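Local atomic coordinates of putative phosphatase (Bacteroides thetaiotaomicron, PDB entry 3KYA), a protein that is of unknown function, though named a putative phosphatase, and binds zinc ions, joining an immunoglobulin-like IPT/TIG domain to a larger, mainly beta region. Residues A[10-15]-A[38-43]; A[31-36]-A[66-71]; A[74-79]-A[101-106]. All coordinates share one frame; numbering follows the deposited sequence.

Interaction 1 of 3, residues A[10-15]-A[38-43]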
loop_
_atom_site.group_PDB
_atom_site.type_symbol
_atom_site.label_atom_id
_atom_site.label_comp_id
_atom_site.label_asym_id
_atom_site.label_seq_id
_atom_site.Cartn_x
_atom_site.Cartn_y
_atom_site.Cartn_z
ATOM N N GLY A 10 -32.575 -19.608 22.532
ATOM C CA GLY A 10 -31.687 -19.365 21.407
ATOM C C GLY A 10 -32.192 -19.929 20.089
ATOM O O GLY A 10 -31.695 -19.546 19.035
ATOM N N ALA A 11 -33.169 -20.834 20.124
ATOM C CA ALA A 11 -33.710 -21.412 18.887
ATOM C C ALA A 11 -34.715 -20.472 18.219
ATOM O O ALA A 11 -35.341 -19.650 18.886
ATOM C CB ALA A 11 -34.354 -22.760 19.167
ATOM N N PHE A 12 -34.861 -20.600 16.903
ATOM C CA PHE A 12 -35.834 -19.819 16.136
ATOM C C PHE A 12 -37.254 -20.185 16.545
ATOM O O PHE A 12 -37.575 -21.362 16.673
ATOM C CB PHE A 12 -35.641 -20.058 14.631
ATOM C CG PHE A 12 -36.718 -19.459 13.759
ATOM C CD1 PHE A 12 -36.979 -18.093 13.784
ATOM C CD2 PHE A 12 -37.433 -20.257 12.871
ATOM C CE1 PHE A 12 -37.956 -17.537 12.965
ATOM C CE2 PHE A 12 -38.407 -19.715 12.055
ATOM C CZ PHE A 12 -38.674 -18.353 12.099
ATOM N N ASP A 13 -38.088 -19.169 16.771
ATOM C CA ASP A 13 -39.496 -19.366 17.140
ATOM C C ASP A 13 -40.356 -18.749 16.030
ATOM O O ASP A 13 -40.498 -17.523 15.964
ATOM C CB ASP A 13 -39.784 -18.723 18.498
ATOM C CG ASP A 13 -41.180 -19.057 19.035
ATOM O OD1 ASP A 13 -42.070 -19.421 18.240
ATOM O OD2 ASP A 13 -41.382 -18.948 20.265
ATOM N N PRO A 14 -40.929 -19.590 15.143
ATOM C CA PRO A 14 -41.708 -19.082 14.006
ATOM C C PRO A 14 -43.020 -18.362 14.357
ATOM O O PRO A 14 -43.636 -17.789 13.462
ATOM C CB PRO A 14 -41.997 -20.343 13.181
ATOM C CG PRO A 14 -41.861 -21.459 14.118
ATOM C CD PRO A 14 -40.822 -21.060 15.114
ATOM N N SER A 15 -43.445 -18.405 15.620
ATOM C CA SER A 15 -44.651 -17.689 16.055
ATOM C C SER A 15 -44.319 -16.265 16.517
ATOM O O SER A 15 -45.222 -15.501 16.843
ATOM C CB SER A 15 -45.354 -18.439 17.181
ATOM O OG SER A 15 -44.525 -18.534 18.324
ATOM N N GLY A 38 -29.979 -8.428 16.137
ATOM C CA GLY A 38 -31.427 -8.553 16.180
ATOM C C GLY A 38 -31.942 -9.645 17.091
ATOM O O GLY A 38 -31.341 -9.958 18.120
ATOM N N GLU A 39 -33.071 -10.227 16.705
ATOM C CA GLU A 39 -33.703 -11.272 17.491
ATOM C C GLU A 39 -34.360 -12.306 16.617
ATOM O O GLU A 39 -34.854 -11.984 15.540
ATOM C CB GLU A 39 -34.812 -10.677 18.369
ATOM C CG GLU A 39 -34.343 -9.657 19.367
ATOM C CD GLU A 39 -35.505 -9.067 20.155
ATOM O OE1 GLU A 39 -36.412 -8.465 19.532
ATOM O OE2 GLU A 39 -35.495 -9.196 21.396
ATOM N N ASN A 40 -34.364 -13.536 17.113
ATOM C CA ASN A 40 -35.076 -14.659 16.520
ATOM C C ASN A 40 -34.465 -15.136 15.199
ATOM O O ASN A 40 -35.192 -15.494 14.273
ATOM C CB ASN A 40 -36.567 -14.286 16.353
ATOM C CG ASN A 40 -37.480 -15.487 16.269
ATOM O OD1 ASN A 40 -37.171 -16.552 16.784
ATOM N ND2 ASN A 40 -38.643 -15.306 15.639
ATOM N N PHE A 41 -33.133 -15.140 15.127
ATOM C CA PHE A 41 -32.432 -15.590 13.926
ATOM C C PHE A 41 -32.144 -17.088 13.934
ATOM O O PHE A 41 -31.808 -17.668 12.887
ATOM C CB PHE A 41 -31.089 -14.876 13.747
ATOM C CG PHE A 41 -31.179 -13.384 13.595
ATOM C CD1 PHE A 41 -32.159 -12.792 12.804
ATOM C CD2 PHE A 41 -30.201 -12.578 14.144
ATOM C CE1 PHE A 41 -32.208 -11.419 12.646
ATOM C CE2 PHE A 41 -30.235 -11.206 13.971
ATOM C CZ PHE A 41 -31.246 -10.632 13.214
ATOM N N GLY A 42 -32.260 -17.726 15.092
ATOM C CA GLY A 42 -31.929 -19.145 15.185
ATOM C C GLY A 42 -30.413 -19.328 15.133
ATOM O O GLY A 42 -29.666 -18.354 15.161
ATOM N N THR A 43 -29.963 -20.579 15.051
ATOM C CA THR A 43 -28.529 -20.894 15.075
ATOM C C THR A 43 -27.993 -21.622 13.824
ATOM O O THR A 43 -26.862 -22.116 13.830
ATOM C CB THR A 43 -28.212 -21.765 16.298
ATOM O OG1 THR A 43 -28.985 -22.979 16.239
ATOM C CG2 THR A 43 -28.525 -21.024 17.608
HETATM O O HOH W 1 -33.146 -17.264 17.808
HETATM O O HOH W 2 -32.620 -22.206 15.648
#

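Interaction 2 of 3, residues A[31-36]-A[66-71]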
loop_
_atom_site.group_PDB
_atom_site.type_symbol
_atom_site.label_atom_id
_atom_site.label_comp_id
_atom_site.label_asym_id
_atom_site.label_seq_id
_atom_site.Cartn_x
_atom_site.Cartn_y
_atom_site.Cartn_z
ATOM N N TYR A 31 -18.061 -6.955 -0.691
ATOM C CA TYR A 31 -17.129 -7.856 -0.001
ATOM C C TYR A 31 -16.853 -7.477 1.466
ATOM O O TYR A 31 -16.132 -8.193 2.148
ATOM C CB TYR A 31 -15.803 -8.058 -0.778
ATOM C CG TYR A 31 -16.009 -8.703 -2.141
ATOM C CD1 TYR A 31 -16.303 -7.929 -3.266
ATOM C CD2 TYR A 31 -15.928 -10.091 -2.294
ATOM C CE1 TYR A 31 -16.496 -8.518 -4.517
ATOM C CE2 TYR A 31 -16.120 -10.694 -3.541
ATOM C CZ TYR A 31 -16.413 -9.901 -4.653
ATOM O OH TYR A 31 -16.620 -10.486 -5.890
ATOM N N GLN A 32 -17.403 -6.354 1.944
ATOM C CA GLN A 32 -17.284 -5.980 3.354
ATOM C C GLN A 32 -18.028 -6.997 4.205
ATOM O O GLN A 32 -19.132 -7.416 3.846
ATOM C CB GLN A 32 -17.913 -4.600 3.595
ATOM C CG GLN A 32 -18.106 -4.184 5.069
ATOM C CD GLN A 32 -16.810 -3.838 5.800
ATOM O OE1 GLN A 32 -16.554 -4.318 6.929
ATOM N NE2 GLN A 32 -15.995 -2.996 5.175
ATOM N N LYS A 33 -17.432 -7.384 5.328
ATOM C CA LYS A 33 -18.093 -8.253 6.285
ATOM C C LYS A 33 -19.039 -7.368 7.108
ATOM O O LYS A 33 -18.613 -6.346 7.668
ATOM C CB LYS A 33 -17.060 -8.935 7.159
ATOM C CG LYS A 33 -17.554 -10.077 7.982
ATOM C CD LYS A 33 -16.370 -10.879 8.554
ATOM C CE LYS A 33 -15.583 -11.630 7.454
ATOM N NZ LYS A 33 -14.507 -12.550 7.963
ATOM N N LEU A 34 -20.308 -7.757 7.177
ATOM C CA LEU A 34 -21.340 -7.010 7.896
ATOM C C LEU A 34 -21.930 -7.834 9.038
ATOM O O LEU A 34 -22.293 -9.007 8.861
ATOM C CB LEU A 34 -22.460 -6.598 6.926
ATOM C CG LEU A 34 -23.669 -5.856 7.482
ATOM C CD1 LEU A 34 -23.266 -4.435 7.922
ATOM C CD2 LEU A 34 -24.781 -5.822 6.432
ATOM N N LEU A 35 -22.039 -7.197 10.199
ATOM C CA LEU A 35 -22.587 -7.796 11.405
ATOM C C LEU A 35 -23.964 -7.191 11.640
ATOM O O LEU A 35 -24.098 -5.968 11.763
ATOM C CB LEU A 35 -21.662 -7.529 12.605
ATOM C CG LEU A 35 -22.158 -7.919 14.001
ATOM C CD1 LEU A 35 -22.537 -9.395 14.086
ATOM C CD2 LEU A 35 -21.128 -7.569 15.112
ATOM N N ILE A 36 -24.984 -8.044 11.666
ATOM C CA ILE A 36 -26.361 -7.618 11.866
ATOM C C ILE A 36 -26.870 -8.116 13.217
ATOM O O ILE A 36 -26.845 -9.316 13.504
ATOM C CB ILE A 36 -27.296 -8.136 10.729
ATOM C CG1 ILE A 36 -26.847 -7.627 9.354
ATOM C CG2 ILE A 36 -28.751 -7.724 11.002
ATOM C CD1 ILE A 36 -27.466 -8.421 8.176
ATOM N N TYR A 66 -27.431 -12.414 16.365
ATOM C CA TYR A 66 -26.607 -11.752 15.358
ATOM C C TYR A 66 -26.371 -12.648 14.142
ATOM O O TYR A 66 -26.426 -13.871 14.244
ATOM C CB TYR A 66 -25.264 -11.271 15.926
ATOM C CG TYR A 66 -24.299 -12.343 16.397
ATOM C CD1 TYR A 66 -23.403 -12.930 15.506
ATOM C CD2 TYR A 66 -24.230 -12.717 17.744
ATOM C CE1 TYR A 66 -22.503 -13.906 15.920
ATOM C CE2 TYR A 66 -23.307 -13.701 18.173
ATOM C CZ TYR A 66 -22.449 -14.283 17.236
ATOM O OH TYR A 66 -21.537 -15.244 17.609
ATOM N N VAL A 67 -26.166 -12.008 13.004
ATOM C CA VAL A 67 -25.833 -12.686 11.758
ATOM C C VAL A 67 -24.687 -11.959 11.097
ATOM O O VAL A 67 -24.685 -10.726 11.028
ATOM C CB VAL A 67 -27.024 -12.714 10.764
ATOM C CG1 VAL A 67 -26.609 -13.361 9.430
ATOM C CG2 VAL A 67 -28.205 -13.456 11.363
ATOM N N TYR A 68 -23.707 -12.723 10.609
ATOM C CA TYR A 68 -22.610 -12.168 9.826
ATOM C C TYR A 68 -22.846 -12.535 8.367
ATOM O O TYR A 68 -23.214 -13.679 8.077
ATOM C CB TYR A 68 -21.265 -12.755 10.209
ATOM C CG TYR A 68 -20.608 -12.181 11.432
ATOM C CD1 TYR A 68 -19.886 -10.997 11.360
ATOM C CD2 TYR A 68 -20.645 -12.854 12.641
ATOM C CE1 TYR A 68 -19.242 -10.479 12.486
ATOM C CE2 TYR A 68 -20.004 -12.349 13.772
ATOM C CZ TYR A 68 -19.310 -11.156 13.683
ATOM O OH TYR A 68 -18.669 -10.656 14.803
ATOM N N CYS A 69 -22.630 -11.574 7.476
ATOM C CA CYS A 69 -22.755 -11.805 6.037
ATOM C C CYS A 69 -21.776 -10.913 5.273
ATOM O O CYS A 69 -21.102 -10.048 5.861
ATOM C CB CYS A 69 -24.190 -11.533 5.586
ATOM S SG CYS A 69 -24.672 -9.787 5.703
ATOM N N PHE A 70 -21.655 -11.149 3.972
ATOM C CA PHE A 70 -20.830 -10.303 3.110
ATOM C C PHE A 70 -21.708 -9.364 2.307
ATOM O O PHE A 70 -22.728 -9.787 1.740
ATOM C CB PHE A 70 -20.024 -11.136 2.112
ATOM C CG PHE A 70 -18.862 -11.868 2.721
ATOM C CD1 PHE A 70 -17.775 -11.162 3.224
ATOM C CD2 PHE A 70 -18.826 -13.261 2.746
ATOM C CE1 PHE A 70 -16.681 -11.835 3.768
ATOM C CE2 PHE A 70 -17.728 -13.943 3.291
ATOM C CZ PHE A 70 -16.664 -13.230 3.795
ATOM N N VAL A 71 -21.309 -8.095 2.221
ATOM C CA VAL A 71 -22.046 -7.125 1.411
ATOM C C VAL A 71 -21.902 -7.480 -0.074
ATOM O O VAL A 71 -20.796 -7.581 -0.591
ATOM C CB VAL A 71 -21.550 -5.693 1.647
ATOM C CG1 VAL A 71 -22.234 -4.694 0.697
ATOM C CG2 VAL A 71 -21.759 -5.300 3.127
#

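Interaction 3 of 3, residues A[74-79]-A[101-106]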
loop_
_atom_site.group_PDB
_atom_site.type_symbol
_atom_site.label_atom_id
_atom_site.label_comp_id
_atom_site.label_asym_id
_atom_site.label_seq_id
_atom_site.Cartn_x
_atom_site.Cartn_y
_atom_site.Cartn_z
ATOM N N GLY A 74 -23.192 -4.341 -5.981
ATOM C CA GLY A 74 -24.399 -3.720 -6.492
ATOM C C GLY A 74 -25.555 -3.556 -5.513
ATOM O O GLY A 74 -26.696 -3.459 -5.943
ATOM N N ALA A 75 -25.270 -3.493 -4.212
ATOM C CA ALA A 75 -26.311 -3.354 -3.189
ATOM C C ALA A 75 -26.639 -1.869 -2.954
ATOM O O ALA A 75 -26.705 -1.412 -1.815
ATOM C CB ALA A 75 -25.868 -4.017 -1.897
ATOM N N PHE A 76 -26.893 -1.153 -4.041
ATOM C CA PHE A 76 -27.058 0.314 -4.018
ATOM C C PHE A 76 -28.014 0.872 -2.969
ATOM O O PHE A 76 -27.659 1.824 -2.279
ATOM C CB PHE A 76 -27.485 0.849 -5.394
ATOM C CG PHE A 76 -26.502 0.549 -6.484
ATOM C CD1 PHE A 76 -25.339 1.294 -6.609
ATOM C CD2 PHE A 76 -26.743 -0.476 -7.389
ATOM C CE1 PHE A 76 -24.416 1.009 -7.609
ATOM C CE2 PHE A 76 -25.815 -0.766 -8.397
ATOM C CZ PHE A 76 -24.664 -0.019 -8.503
ATOM N N SER A 77 -29.206 0.300 -2.847
ATOM C CA SER A 77 -30.210 0.867 -1.931
ATOM C C SER A 77 -29.860 0.650 -0.449
ATOM O O SER A 77 -30.311 1.418 0.419
ATOM C CB SER A 77 -31.616 0.322 -2.242
ATOM O OG SER A 77 -31.818 -0.964 -1.679
ATOM N N GLY A 78 -29.067 -0.383 -0.152
ATOM C CA GLY A 78 -28.666 -0.673 1.225
ATOM C C GLY A 78 -29.758 -1.254 2.104
ATOM O O GLY A 78 -29.559 -1.424 3.309
ATOM N N GLU A 79 -30.911 -1.557 1.519
ATOM C CA GLU A 79 -32.012 -2.146 2.277
ATOM C C GLU A 79 -31.625 -3.556 2.703
ATOM O O GLU A 79 -31.175 -4.353 1.878
ATOM C CB GLU A 79 -33.303 -2.164 1.454
ATOM C CG GLU A 79 -33.826 -0.776 1.126
ATOM C CD GLU A 79 -35.114 -0.807 0.340
ATOM O OE1 GLU A 79 -35.517 -1.904 -0.107
ATOM O OE2 GLU A 79 -35.726 0.269 0.171
ATOM N N TYR A 101 -24.120 1.971 1.019
ATOM C CA TYR A 101 -23.291 1.264 0.043
ATOM C C TYR A 101 -22.317 2.202 -0.658
ATOM O O TYR A 101 -22.733 3.190 -1.276
ATOM C CB TYR A 101 -24.188 0.553 -0.979
ATOM C CG TYR A 101 -23.425 -0.220 -2.035
ATOM C CD1 TYR A 101 -22.917 -1.495 -1.758
ATOM C CD2 TYR A 101 -23.202 0.316 -3.302
ATOM C CE1 TYR A 101 -22.194 -2.209 -2.705
ATOM C CE2 TYR A 101 -22.478 -0.407 -4.270
ATOM C CZ TYR A 101 -21.979 -1.663 -3.960
ATOM O OH TYR A 101 -21.271 -2.391 -4.911
ATOM N N GLU A 102 -21.026 1.891 -0.560
ATOM C CA GLU A 102 -19.979 2.689 -1.179
ATOM C C GLU A 102 -19.642 2.074 -2.546
ATOM O O GLU A 102 -19.142 0.941 -2.632
ATOM C CB GLU A 102 -18.733 2.732 -0.300
ATOM C CG GLU A 102 -18.950 3.404 1.058
ATOM C CD GLU A 102 -17.746 3.273 1.989
ATOM O OE1 GLU A 102 -16.892 2.376 1.771
ATOM O OE2 GLU A 102 -17.672 4.060 2.954
ATOM N N LYS A 103 -19.903 2.837 -3.600
ATOM C CA LYS A 103 -19.705 2.351 -4.960
ATOM C C LYS A 103 -18.230 2.195 -5.299
ATOM O O LYS A 103 -17.391 2.959 -4.815
ATOM C CB LYS A 103 -20.380 3.284 -5.969
ATOM C CG LYS A 103 -21.893 3.349 -5.802
ATOM C CD LYS A 103 -22.569 4.099 -6.944
ATOM C CE LYS A 103 -22.298 5.582 -6.905
ATOM N NZ LYS A 103 -22.912 6.218 -5.702
ATOM N N LYS A 104 -17.935 1.217 -6.150
ATOM C CA LYS A 104 -16.572 0.960 -6.607
ATOM C C LYS A 104 -16.434 1.018 -8.126
ATOM O O LYS A 104 -17.407 0.886 -8.866
ATOM C CB LYS A 104 -16.108 -0.428 -6.132
ATOM C CG LYS A 104 -15.823 -0.514 -4.642
ATOM C CD LYS A 104 -15.469 -1.943 -4.216
ATOM C CE LYS A 104 -15.090 -1.995 -2.744
ATOM N NZ LYS A 104 -14.903 -3.410 -2.281
HETATM N N MSE A 105 -15.200 1.214 -8.574
HETATM C CA MSE A 105 -14.877 1.126 -9.987
HETATM C C MSE A 105 -15.120 -0.328 -10.426
HETATM O O MSE A 105 -14.875 -1.284 -9.659
HETATM C CB MSE A 105 -13.421 1.524 -10.235
HETATM C CG MSE A 105 -13.100 2.966 -9.890
HETATM SE SE MSE A 105 -13.759 4.185 -11.239
HETATM C CE MSE A 105 -12.251 4.253 -12.456
ATOM N N VAL A 106 -15.618 -0.496 -11.647
ATOM C CA VAL A 106 -15.875 -1.817 -12.199
ATOM C C VAL A 106 -15.463 -1.879 -13.674
ATOM O O VAL A 106 -15.454 -0.859 -14.362
ATOM C CB VAL A 106 -17.364 -2.234 -12.064
ATOM C CG1 VAL A 106 -17.743 -2.412 -10.580
ATOM C CG2 VAL A 106 -18.318 -1.232 -12.771
HETATM O O HOH W 3 -26.935 2.759 0.160
#

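Interaction 1 of 3, residues A[10-15]-A[38-43]
The backbones of 10-15 and 38-43 draw closest where Phe12 passes Gly42, with their CA atoms 4.1 Å apart, and the two runs are neither parallel nor antiparallel. The direct hydrogen bonds both involve one side-chain amide. With CG anti to its own N (chi1 -158°), Asn40 turns its amide onto the backbone of Asp13 and meets it twice. Asp13 N donates to Asn40 OD1 over 2.8 Å, almost straight (172°) and on a lone pair in the carbonyl plane. Asn40 ND2 returns a bond of 2.9 Å to Asp13 O, arriving above the plane of that carbonyl, and it also donates to Pro17 O. These bonds fix the rotation of the amide. The example shows how an immunoglobulin-like IPT/TIG domain can hold an irregular N-terminal segment: 10-15 precedes strand 19-28 and lies against the turn that follows strand 33-39. The Phe12 ring, inclined by 30° to the Asn40 amide, brings its edge to the backbone, with CD1 3.2 Å from Asn40 O, a buried oxygen that has no hydrogen-bond partner. Beyond it, Phe12 CB rests 3.9 Å from Gly42 CA, where the positive phi suits glycine. Two waters add further polar links. One donates to Gly10 O and accepts from Gly42 N at 2.9 Å; the other accepts from Phe12 N and, at 3.2 Å, from Thr43 N. Thr43 CG2 lies 3.8 Å from Gly10 O, and Thr43 precedes Asp44, a zinc-binding residue in a structure of this protein, though in this model no metal is bound to it in this chain.

Interaction 2 of 3, residues A[31-36]-A[66-71]
Leu35, with CG anti to the backbone N (chi1 172°), and Tyr68, with CG swung beside its own N (chi1 -81°), are turned so that a methyl covers a ring. Leu35 CD1 sits 3.8 Å from the centroid of the Tyr68 ring and 13° off its normal, a CH-pi contact over the face. The pair belongs to two neighbouring antiparallel strands, 33-39 and 66-70, in the sheet of the IPT/TIG domain. Leu35 with Tyr68 and Lys33 with Phe70 are non-hydrogen-bonded pairs on one face; Leu34 with Cys69 and Ile36 with Val67 are hydrogen-bonded pairs facing the other way. On the first face Lys33 runs alongside Phe70, CE lying 3.9 Å from CE1 of that ring. This face meets the second subunit: Tyr68 OH bonds to Asp338 of that chain, and its ring makes an edge-to-face pair with Tyr350 of the same chain. The opposite face is apolar, with Cys69 SG lying 4.0 Å both from Leu34 CD2 and from Ile36 CD1, and Ile52 of strand 48-52 covering Cys69. The backbone ladder is regular, Leu34 N reaching Cys69 O at 2.8 Å and Cys69 N reaching Leu34 O at 2.9 Å. It runs on past the strand ends, where Val71 N donates to Gln32 O and Tyr31 N donates to Val71 O at 2.8 Å.

Interaction 3 of 3, residues A[74-79]-A[101-106]
Tyr101 OH is gripped by several partners: Gly74 N donates to it across the contact over 2.9 Å (160°), Glu474 OE2 forms a further hydrogen bond, and a 1,2-ethanediol, probably from the crystallisation liquor, adds a weak one. The nearby carboxylate would probably polarise the hydroxyl. The ring reaches this place because CG stands anti to the backbone N (chi1 -180°), which sends the side chain along the loop 74-79. That loop folds tightly, with Ala75 at the centre of an inverse gamma turn and a type I beta turn following from Ala75 to Gly78. Its backbone covers one face of the tyrosine, Ala75 N lying 3.6 Å above the ring plane and offset toward the rim, with Phe76 N over the same face. Ala75 CB adds an apolar touch, 3.9 Å from Tyr101 CD1. Phe76 then receives the tyrosine in a T-shaped pair: the edge of Tyr101 is directed at the face of Phe76, with centroids 5.5 Å apart and planes at 71°. At the edge of the Phe76 ring, Lys103 CD comes within 3.7 Å of CE1, the two side chains crossing at about a right angle. A water completes the joint, donating to Phe76 O at 2.7 Å and accepting from Tyr101 N at 3.0 Å. Replacing Tyr101 with a leucine would remove both hydroxyl and ring edge, and would probably leave Gly74 N without this acceptor and Phe76 without its edge-to-face partner. In sequence the loop connects strand 66-70 to strand 80-84, while 101-106 passes from strand 100-101, at the edge of the IPT/TIG sheet, into strand 105-110 of a separate antiparallel sheet; the contact thus sits at the junction between the two regions, where neighbouring strand 467-473 supplies Met473 against Lys103.

How the interactions relate
From the N terminus, 10-15 first meets 38-43, closing a loop that contains strand 19-28 and most of strand 33-39. Interaction 2 opens inside that loop, at 31-36, and closes beyond it at 66-71, so interactions 1 and 2 cross along the chain. They share strand 33-39 and touch where Phe41 packs on Val67. Interaction 3 follows in series, its loop from 74-79 to 101-106 holding strands 80-84 and 91-94; it meets interaction 2 through Val71 and Tyr101 but not interaction 1. Together they tie the N-terminal segment, the middle of the IPT/TIG sheet and the passage to the larger region, whose successive antiparallel sheets are consistent with a beta-propeller.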